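PDB 5TVA: 6-carboxyhexanoate--CoA ligase from Aquifex aeolicus, which belongs to the BioW family of CoA ligases and is seen here with coenzyme A and adenosine monophosphate bound. Local coordinates for residues Arg7-Lys12 and Phe45-Val50; Val134-Phe139 and Phe168-Cys173. All blocks are in the same frame, centred on the assembly; numbering follows the deposited sequence.

Contact 1 of 2, residues Arg7-Lys12 and Phe45-Val50; sequences RMRAQK and FMNVKV. With COA (coenzyme A), chain D.
K49 and R7 face each other as a hydrogen-bonded pair of antiparallel strands 7-12 and 45-50, on the sheet face that also carries R9, N47, Q11 and F45 and receives coenzyme A. K49 can be followed outward. Its CB lies 4.1 Å from R7 O; CD passes R7 NH2, and a bend at chi3 (-88°) brings CE over the centre of the R7 guanidinium, 3.6 Å from CZ. A second bend, at chi4, turns NZ to the diphosphate, with a hydrogen bond of 3.0 Å to coenzyme A O2A and weak ones to O5A and O4A. R9 NH1 donates to the same O4A at 3.1 Å, the oxygen lying at the edge of the guanidinium in its plane. That guanidinium is sandwiched: N47 CB covers the centre of one face and the ribose carbon C4B lies over the opposite face, toward its rim, while the N47 amide lies side by side with it, stacked, the planes 24° apart. Water 1 accepts from N47 ND2 at 3.0 Å, and the O of water 1 lies 2.7 Å from coenzyme A O4A. Behind the sheet, M8 CG packs on M46 CG at 3.9 Å, under helix 29-37. E51 forms a salt bridge with R7 NH2. Lysine and arginines thus gather round one diphosphate, whose negative charge probably offsets their closeness, and the strand pairing holds donors from both strands on one face.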
loop_
_atom_site.group_PDB
_atom_site.type_symbol
_atom_site.label_atom_id
_atom_site.label_comp_id
_atom_site.label_asym_id
_atom_site.label_seq_id
_atom_site.Cartn_x
_atom_site.Cartn_y
_atom_site.Cartn_z
ATOM N N ARG A 7 5.770 3.281 15.146
ATOM C CA ARG A 7 5.363 4.032 13.961
ATOM C C ARG A 7 6.188 5.298 13.835
ATOM O O ARG A 7 6.248 6.089 14.779
ATOM C CB ARG A 7 3.879 4.412 14.000
ATOM C CG ARG A 7 2.917 3.265 13.757
ATOM C CD ARG A 7 1.446 3.729 13.936
ATOM N NE ARG A 7 1.074 3.755 15.352
ATOM C CZ ARG A 7 -0.062 4.267 15.853
ATOM N NH1 ARG A 7 -0.972 4.831 15.060
ATOM N NH2 ARG A 7 -0.290 4.214 17.164
ATOM N N MET A 8 6.774 5.508 12.652
ATOM C CA MET A 8 7.590 6.679 12.363
ATOM C C MET A 8 7.033 7.400 11.147
ATOM O O MET A 8 6.660 6.766 10.161
ATOM C CB MET A 8 9.049 6.265 12.110
ATOM C CG MET A 8 10.037 7.424 11.773
ATOM S SD MET A 8 10.024 8.026 10.054
ATOM C CE MET A 8 10.590 6.567 9.173
ATOM N N ARG A 9 6.973 8.725 11.224
ATOM C CA ARG A 9 6.738 9.583 10.070
ATOM C C ARG A 9 7.718 10.745 10.137
ATOM O O ARG A 9 8.124 11.161 11.229
ATOM C CB ARG A 9 5.312 10.114 10.043
ATOM C CG ARG A 9 5.021 11.088 11.178
ATOM C CD ARG A 9 3.566 11.478 11.194
ATOM N NE ARG A 9 3.323 12.668 12.001
ATOM C CZ ARG A 9 2.842 12.630 13.240
ATOM N NH1 ARG A 9 2.548 11.461 13.800
ATOM N NH2 ARG A 9 2.655 13.748 13.918
ATOM N N ALA A 10 8.112 11.260 8.970
ATOM C CA ALA A 10 9.094 12.342 8.897
ATOM C C ALA A 10 8.723 13.299 7.777
ATOM O O ALA A 10 8.246 12.874 6.722
ATOM C CB ALA A 10 10.518 11.815 8.682
ATOM N N GLN A 11 8.917 14.592 8.028
ATOM C CA GLN A 11 8.601 15.661 7.094
ATOM C C GLN A 11 9.863 16.435 6.738
ATOM O O GLN A 11 10.856 16.431 7.473
ATOM C CB GLN A 11 7.562 16.649 7.668
ATOM C CG GLN A 11 6.153 16.119 7.673
ATOM C CD GLN A 11 5.156 17.121 8.208
ATOM O OE1 GLN A 11 5.500 17.996 9.014
ATOM N NE2 GLN A 11 3.905 17.011 7.752
ATOM N N LYS A 12 9.803 17.111 5.598
ATOM C CA LYS A 12 10.828 18.061 5.194
ATOM C C LYS A 12 10.134 19.173 4.429
ATOM O O LYS A 12 9.438 18.900 3.447
ATOM C CB LYS A 12 11.913 17.409 4.340
ATOM C CG LYS A 12 13.251 18.083 4.538
ATOM C CD LYS A 12 14.038 18.240 3.239
ATOM C CE LYS A 12 15.241 19.184 3.411
ATOM N NZ LYS A 12 15.471 20.056 2.208
ATOM N N PHE A 45 11.404 17.353 10.691
ATOM C CA PHE A 45 10.518 16.916 11.765
ATOM C C PHE A 45 10.331 15.413 11.652
ATOM O O PHE A 45 10.135 14.895 10.552
ATOM C CB PHE A 45 9.146 17.607 11.720
ATOM C CG PHE A 45 8.160 17.070 12.730
ATOM C CD1 PHE A 45 8.203 17.471 14.057
ATOM C CD2 PHE A 45 7.191 16.144 12.352
ATOM C CE1 PHE A 45 7.277 16.976 14.988
ATOM C CE2 PHE A 45 6.268 15.648 13.273
ATOM C CZ PHE A 45 6.319 16.056 14.590
ATOM N N MET A 46 10.409 14.716 12.789
ATOM C CA MET A 46 10.112 13.292 12.836
ATOM C C MET A 46 9.320 12.971 14.095
ATOM O O MET A 46 9.617 13.483 15.176
ATOM C CB MET A 46 11.381 12.436 12.793
ATOM C CG MET A 46 11.094 10.955 12.930
ATOM S SD MET A 46 12.591 9.988 13.210
ATOM C CE MET A 46 13.286 10.115 11.572
ATOM N N ASN A 47 8.311 12.126 13.951
ATOM C CA ASN A 47 7.564 11.612 15.090
ATOM C C ASN A 47 7.706 10.104 15.132
ATOM O O ASN A 47 7.639 9.438 14.091
ATOM C CB ASN A 47 6.077 11.983 15.013
ATOM C CG ASN A 47 5.386 11.884 16.366
ATOM O OD1 ASN A 47 5.510 12.789 17.187
ATOM N ND2 ASN A 47 4.659 10.793 16.605
ATOM N N VAL A 48 7.938 9.572 16.327
ATOM C CA VAL A 48 7.953 8.133 16.567
ATOM C C VAL A 48 6.951 7.813 17.680
ATOM O O VAL A 48 7.015 8.417 18.757
ATOM C CB VAL A 48 9.360 7.655 16.959
ATOM C CG1 VAL A 48 9.367 6.151 17.192
ATOM C CG2 VAL A 48 10.419 8.091 15.884
ATOM N N LYS A 49 6.044 6.857 17.430
ATOM C CA LYS A 49 5.104 6.348 18.436
ATOM C C LYS A 49 5.409 4.898 18.769
ATOM O O LYS A 49 5.462 4.051 17.872
ATOM C CB LYS A 49 3.645 6.439 17.957
ATOM C CG LYS A 49 3.176 7.827 17.650
ATOM C CD LYS A 49 1.653 7.892 17.524
ATOM C CE LYS A 49 1.192 7.594 16.131
ATOM N NZ LYS A 49 0.116 8.536 15.700
ATOM N N VAL A 50 5.577 4.601 20.052
ATOM C CA VAL A 50 5.716 3.232 20.532
ATOM C C VAL A 50 4.489 2.888 21.372
ATOM O O VAL A 50 4.225 3.528 22.400
ATOM C CB VAL A 50 6.997 3.045 21.343
ATOM C CG1 VAL A 50 7.170 1.569 21.698
ATOM C CG2 VAL A 50 8.184 3.585 20.561
HETATM N N1A COA D . 1.615 10.125 3.874
HETATM C C2A COA D . 1.384 11.430 4.083
HETATM N N3A COA D . 1.169 11.910 5.301
HETATM C C4A COA D . 1.148 11.086 6.367
HETATM C C5A COA D . 1.380 9.720 6.192
HETATM C C6A COA D . 1.623 9.263 4.872
HETATM N N6A COA D . 1.865 7.781 4.636
HETATM N N7A COA D . 1.329 9.124 7.385
HETATM C C8A COA D . 1.072 10.051 8.287
HETATM N N9A COA D . 0.994 11.244 7.693
HETATM C C1B COA D . 0.620 12.443 8.498
HETATM C C2B COA D . 0.395 13.636 8.133
HETATM O O2B COA D . -0.409 13.769 6.917
HETATM C C3B COA D . -0.647 13.861 9.426
HETATM O O3B COA D . -1.820 13.055 9.136
HETATM P P3B COA D . -3.370 13.550 8.715
HETATM O O7A COA D . -4.310 12.687 9.499
HETATM O O8A COA D . -3.630 14.998 9.002
HETATM O O9A COA D . -3.636 13.310 7.252
HETATM C C4B COA D . 0.007 13.417 10.461
HETATM O O4B COA D . 1.244 12.641 9.898
HETATM C C5B COA D . -0.813 12.443 11.435
HETATM O O5B COA D . -0.874 11.159 10.914
HETATM P P1A COA D . -0.867 9.754 11.826
HETATM O O1A COA D . -2.111 8.927 11.472
HETATM O O2A COA D . -0.805 10.011 13.312
HETATM O O3A COA D . 0.440 8.873 11.351
HETATM P P2A COA D . 1.261 7.700 12.238
HETATM O O4A COA D . 2.223 8.460 13.162
HETATM O O5A COA D . 0.303 6.906 13.140
HETATM O O6A COA D . 2.094 6.726 11.137
HETATM C CBP COA D . 2.542 5.462 8.929
HETATM C CCP COA D . 1.504 6.235 9.891
HETATM C CDP COA D . 3.518 6.484 8.291
HETATM C CEP COA D . 3.457 4.566 9.791
HETATM C CAP COA D . 1.752 4.608 7.791
HETATM O OAP COA D . 1.667 5.268 6.584
HETATM C C9P COA D . 2.354 3.217 7.448
HETATM O O9P COA D . 1.987 2.209 8.013
HETATM N N8P COA D . 3.378 3.086 6.415
HETATM C C7P COA D . 3.995 1.761 6.082
HETATM C C6P COA D . 3.718 1.325 4.651
HETATM C C5P COA D . 4.297 2.272 3.541
HETATM O O5P COA D . 4.143 3.433 3.581
HETATM N N4P COA D . 5.038 1.652 2.412
HETATM C C3P COA D . 5.635 2.544 1.336
HETATM C C2P COA D . 5.997 1.668 0.131
HETATM S S1P COA D . 4.471 0.760 -0.268
HETATM O O HOH W 1 4.504 8.667 14.498
HETATM O O HOH W 2 2.718 2.948 17.259
#

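Contact 2 of 2, residues Val134-Phe139 and Phe168-Cys173. With COA (coenzyme A), chain D.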
loop_
_atom_site.group_PDB
_atom_site.type_symbol
_atom_site.label_atom_id
_atom_site.label_comp_id
_atom_site.label_asym_id
_atom_site.label_seq_id
_atom_site.Cartn_x
_atom_site.Cartn_y
_atom_site.Cartn_z
ATOM N N VAL A 134 -7.815 6.963 3.284
ATOM C CA VAL A 134 -7.646 6.053 4.410
ATOM C C VAL A 134 -6.252 5.433 4.317
ATOM O O VAL A 134 -5.761 5.143 3.222
ATOM C CB VAL A 134 -8.770 4.996 4.411
ATOM C CG1 VAL A 134 -8.614 4.030 5.556
ATOM C CG2 VAL A 134 -10.102 5.706 4.523
ATOM N N ARG A 135 -5.611 5.254 5.464
ATOM C CA ARG A 135 -4.260 4.726 5.548
ATOM C C ARG A 135 -4.310 3.341 6.160
ATOM O O ARG A 135 -4.859 3.169 7.251
ATOM C CB ARG A 135 -3.360 5.620 6.404
ATOM C CG ARG A 135 -2.521 6.639 5.668
ATOM C CD ARG A 135 -1.791 7.515 6.694
ATOM N NE ARG A 135 -2.184 8.911 6.564
ATOM C CZ ARG A 135 -2.778 9.649 7.499
ATOM N NH1 ARG A 135 -3.055 9.166 8.705
ATOM N NH2 ARG A 135 -3.087 10.901 7.210
ATOM N N THR A 136 -3.731 2.361 5.460
ATOM C CA THR A 136 -3.506 1.049 6.056
ATOM C C THR A 136 -2.329 1.139 7.016
ATOM O O THR A 136 -1.263 1.637 6.639
ATOM C CB THR A 136 -3.207 0.015 4.968
ATOM O OG1 THR A 136 -4.280 -0.041 4.023
ATOM C CG2 THR A 136 -2.965 -1.358 5.570
ATOM N N ILE A 137 -2.516 0.675 8.261
ATOM C CA ILE A 137 -1.479 0.718 9.296
ATOM C C ILE A 137 -1.568 -0.557 10.120
ATOM O O ILE A 137 -2.402 -1.431 9.861
ATOM C CB ILE A 137 -1.568 1.964 10.214
ATOM C CG1 ILE A 137 -2.881 2.026 11.002
ATOM C CG2 ILE A 137 -1.355 3.295 9.419
ATOM C CD1 ILE A 137 -2.775 2.968 12.210
ATOM N N HIS A 138 -0.676 -0.673 11.107
ATOM C CA HIS A 138 -0.717 -1.764 12.090
ATOM C C HIS A 138 -0.578 -3.124 11.414
ATOM O O HIS A 138 -1.327 -4.069 11.691
ATOM C CB HIS A 138 -1.992 -1.714 12.935
ATOM C CG HIS A 138 -1.998 -0.631 13.965
ATOM N ND1 HIS A 138 -0.848 -0.006 14.400
ATOM C CD2 HIS A 138 -3.012 -0.082 14.671
ATOM C CE1 HIS A 138 -1.157 0.892 15.318
ATOM N NE2 HIS A 138 -2.464 0.862 15.504
ATOM N N PHE A 139 0.392 -3.209 10.512
ATOM C CA PHE A 139 0.748 -4.445 9.832
ATOM C C PHE A 139 2.266 -4.534 9.798
ATOM O O PHE A 139 2.950 -3.509 9.760
ATOM C CB PHE A 139 0.172 -4.491 8.399
ATOM C CG PHE A 139 0.792 -3.499 7.488
ATOM C CD1 PHE A 139 1.968 -3.821 6.763
ATOM C CD2 PHE A 139 0.253 -2.234 7.361
ATOM C CE1 PHE A 139 2.588 -2.881 5.941
ATOM C CE2 PHE A 139 0.840 -1.305 6.530
ATOM C CZ PHE A 139 2.039 -1.629 5.815
ATOM N N PHE A 168 -1.190 -7.254 1.410
ATOM C CA PHE A 168 -1.736 -8.480 1.939
ATOM C C PHE A 168 -2.675 -8.172 3.087
ATOM O O PHE A 168 -3.722 -8.821 3.212
ATOM C CB PHE A 168 -0.644 -9.452 2.356
ATOM C CG PHE A 168 -1.190 -10.787 2.701
ATOM C CD1 PHE A 168 -1.663 -11.621 1.698
ATOM C CD2 PHE A 168 -1.319 -11.184 4.026
ATOM C CE1 PHE A 168 -2.219 -12.856 2.004
ATOM C CE2 PHE A 168 -1.872 -12.410 4.336
ATOM C CZ PHE A 168 -2.321 -13.251 3.327
ATOM N N LYS A 169 -2.344 -7.149 3.894
ATOM C CA LYS A 169 -3.268 -6.711 4.931
ATOM C C LYS A 169 -4.567 -6.203 4.324
ATOM O O LYS A 169 -5.649 -6.552 4.803
ATOM C CB LYS A 169 -2.639 -5.635 5.817
ATOM C CG LYS A 169 -3.153 -5.701 7.276
ATOM C CD LYS A 169 -3.740 -4.384 7.770
ATOM C CE LYS A 169 -4.143 -4.504 9.229
ATOM N NZ LYS A 169 -4.624 -3.216 9.805
ATOM N N ASN A 170 -4.477 -5.371 3.277
ATOM C CA ASN A 170 -5.676 -4.871 2.610
ATOM C C ASN A 170 -6.587 -6.023 2.201
ATOM O O ASN A 170 -7.767 -6.055 2.564
ATOM C CB ASN A 170 -5.302 -4.027 1.390
ATOM C CG ASN A 170 -4.607 -2.732 1.768
ATOM O OD1 ASN A 170 -4.627 -2.327 2.925
ATOM N ND2 ASN A 170 -3.981 -2.079 0.789
ATOM N N LEU A 171 -6.034 -7.005 1.486
ATOM C CA LEU A 171 -6.827 -8.155 1.057
ATOM C C LEU A 171 -7.341 -8.961 2.244
ATOM O O LEU A 171 -8.469 -9.463 2.212
ATOM C CB LEU A 171 -6.011 -9.051 0.125
ATOM C CG LEU A 171 -5.481 -8.357 -1.131
ATOM C CD1 LEU A 171 -4.657 -9.337 -1.985
ATOM C CD2 LEU A 171 -6.634 -7.736 -1.924
ATOM N N PHE A 172 -6.538 -9.099 3.300
ATOM C CA PHE A 172 -7.026 -9.799 4.480
ATOM C C PHE A 172 -8.182 -9.043 5.135
ATOM O O PHE A 172 -9.109 -9.666 5.671
ATOM C CB PHE A 172 -5.885 -10.014 5.470
ATOM C CG PHE A 172 -6.332 -10.510 6.809
ATOM C CD1 PHE A 172 -6.559 -11.864 7.017
ATOM C CD2 PHE A 172 -6.538 -9.620 7.870
ATOM C CE1 PHE A 172 -6.990 -12.323 8.269
ATOM C CE2 PHE A 172 -6.977 -10.074 9.124
ATOM C CZ PHE A 172 -7.194 -11.425 9.326
ATOM N N CYS A 173 -8.144 -7.711 5.091
ATOM C CA CYS A 173 -9.160 -6.872 5.697
ATOM C C CYS A 173 -10.439 -6.776 4.873
ATOM O O CYS A 173 -11.427 -6.212 5.359
ATOM C CB CYS A 173 -8.581 -5.478 5.932
ATOM S SG CYS A 173 -7.591 -5.399 7.416
HETATM N N1A COA D . 1.615 10.125 3.874
HETATM C C2A COA D . 1.384 11.430 4.083
HETATM N N3A COA D . 1.169 11.910 5.301
HETATM C C4A COA D . 1.148 11.086 6.367
HETATM C C5A COA D . 1.380 9.720 6.192
HETATM C C6A COA D . 1.623 9.263 4.872
HETATM N N6A COA D . 1.865 7.781 4.636
HETATM N N7A COA D . 1.329 9.124 7.385
HETATM C C8A COA D . 1.072 10.051 8.287
HETATM N N9A COA D . 0.994 11.244 7.693
HETATM C C1B COA D . 0.620 12.443 8.498
HETATM C C2B COA D . 0.395 13.636 8.133
HETATM O O2B COA D . -0.409 13.769 6.917
HETATM C C3B COA D . -0.647 13.861 9.426
HETATM O O3B COA D . -1.820 13.055 9.136
HETATM P P3B COA D . -3.370 13.550 8.715
HETATM O O7A COA D . -4.310 12.687 9.499
HETATM O O8A COA D . -3.630 14.998 9.002
HETATM O O9A COA D . -3.636 13.310 7.252
HETATM C C4B COA D . 0.007 13.417 10.461
HETATM O O4B COA D . 1.244 12.641 9.898
HETATM C C5B COA D . -0.813 12.443 11.435
HETATM O O5B COA D . -0.874 11.159 10.914
HETATM P P1A COA D . -0.867 9.754 11.826
HETATM O O1A COA D . -2.111 8.927 11.472
HETATM O O2A COA D . -0.805 10.011 13.312
HETATM O O3A COA D . 0.440 8.873 11.351
HETATM P P2A COA D . 1.261 7.700 12.238
HETATM O O4A COA D . 2.223 8.460 13.162
HETATM O O5A COA D . 0.303 6.906 13.140
HETATM O O6A COA D . 2.094 6.726 11.137
HETATM C CBP COA D . 2.542 5.462 8.929
HETATM C CCP COA D . 1.504 6.235 9.891
HETATM C CDP COA D . 3.518 6.484 8.291
HETATM C CEP COA D . 3.457 4.566 9.791
HETATM C CAP COA D . 1.752 4.608 7.791
HETATM O OAP COA D . 1.667 5.268 6.584
HETATM C C9P COA D . 2.354 3.217 7.448
HETATM O O9P COA D . 1.987 2.209 8.013
HETATM N N8P COA D . 3.378 3.086 6.415
HETATM C C7P COA D . 3.995 1.761 6.082
HETATM C C6P COA D . 3.718 1.325 4.651
HETATM C C5P COA D . 4.297 2.272 3.541
HETATM O O5P COA D . 4.143 3.433 3.581
HETATM N N4P COA D . 5.038 1.652 2.412
HETATM C C3P COA D . 5.635 2.544 1.336
HETATM C C2P COA D . 5.997 1.668 0.131
HETATM S S1P COA D . 4.471 0.760 -0.268
#
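K169 and N170, neighbours on helix 158-173, each grip the loop 134-139 by one side-chain hydrogen bond. T136 OG1 donates to N170 OD1 at 2.6 Å, in the carbonyl plane and on a lone pair. With OG1 beside its own backbone N (chi1 -57°), T136 turns CG2 to the K169 chain, where it meets CD at 3.8 Å. K169 runs past it the other way, bends at chi2 (-125°) and ends with NZ 2.9 Å from I137 O, nearly in line with the C=O bond. The aliphatic part of the same lysine is used too: its CG rests on F139 CB at 3.7 Å.

A second shell fixes these groups. K169 NZ also donates to C230 O and K234 O, so the buried ammonium is held by main-chain carbonyls around the end of helix 224-233. N170 ND2 is hydrogen-bonded to E178 OE1, which probably sets the amide with OD1 toward the threonine, and T136 OG1 has a further hydrogen bond with Y217 OH.

Away from the helix the loop faces the ligands. T136 N is hydrogen-bonded to N1 of adenosine monophosphate. F139 CZ lies 3.6 Å from coenzyme A C6P, which comes at the ring edge, and I137 CG2 packs on CAP at 3.7 Å. R135 runs across one face of the coenzyme A adenine, its NE 3.6 Å from N7A, and its NH1 comes 2.9 Å from O1A; the closer approach of NH2 to the 3'-phosphate is too short to be trusted.

The loop follows strand 116-119 and leads into strand 139-141, an outer strand of the parallel sheet; helix 158-173 covers it on one side, and helix 224-233, tied to that helix by the C173-C230 disulfide, packs against both segments.

How the contacts relate
Contact 1 closes before contact 2 opens along the chain, and their centres lie 20 Å apart. They share no sheet: 7-12 and 45-50 are neighbouring strands of the three-stranded antiparallel sheet, whereas 134-139 enters the parallel sheet through strand 139-141 and is backed by helix 158-173. Coenzyme A lies between them and touches both. They also meet directly, R7 CZ packing on H138 CE1 at 3.6 Å, and E21 of strand 15-25 accepts a hydrogen bond from H138 N. Two separate parts of the fold therefore contribute to the pocket, the strands gripping the diphosphate and the loop touching both coenzyme A and adenosine monophosphate.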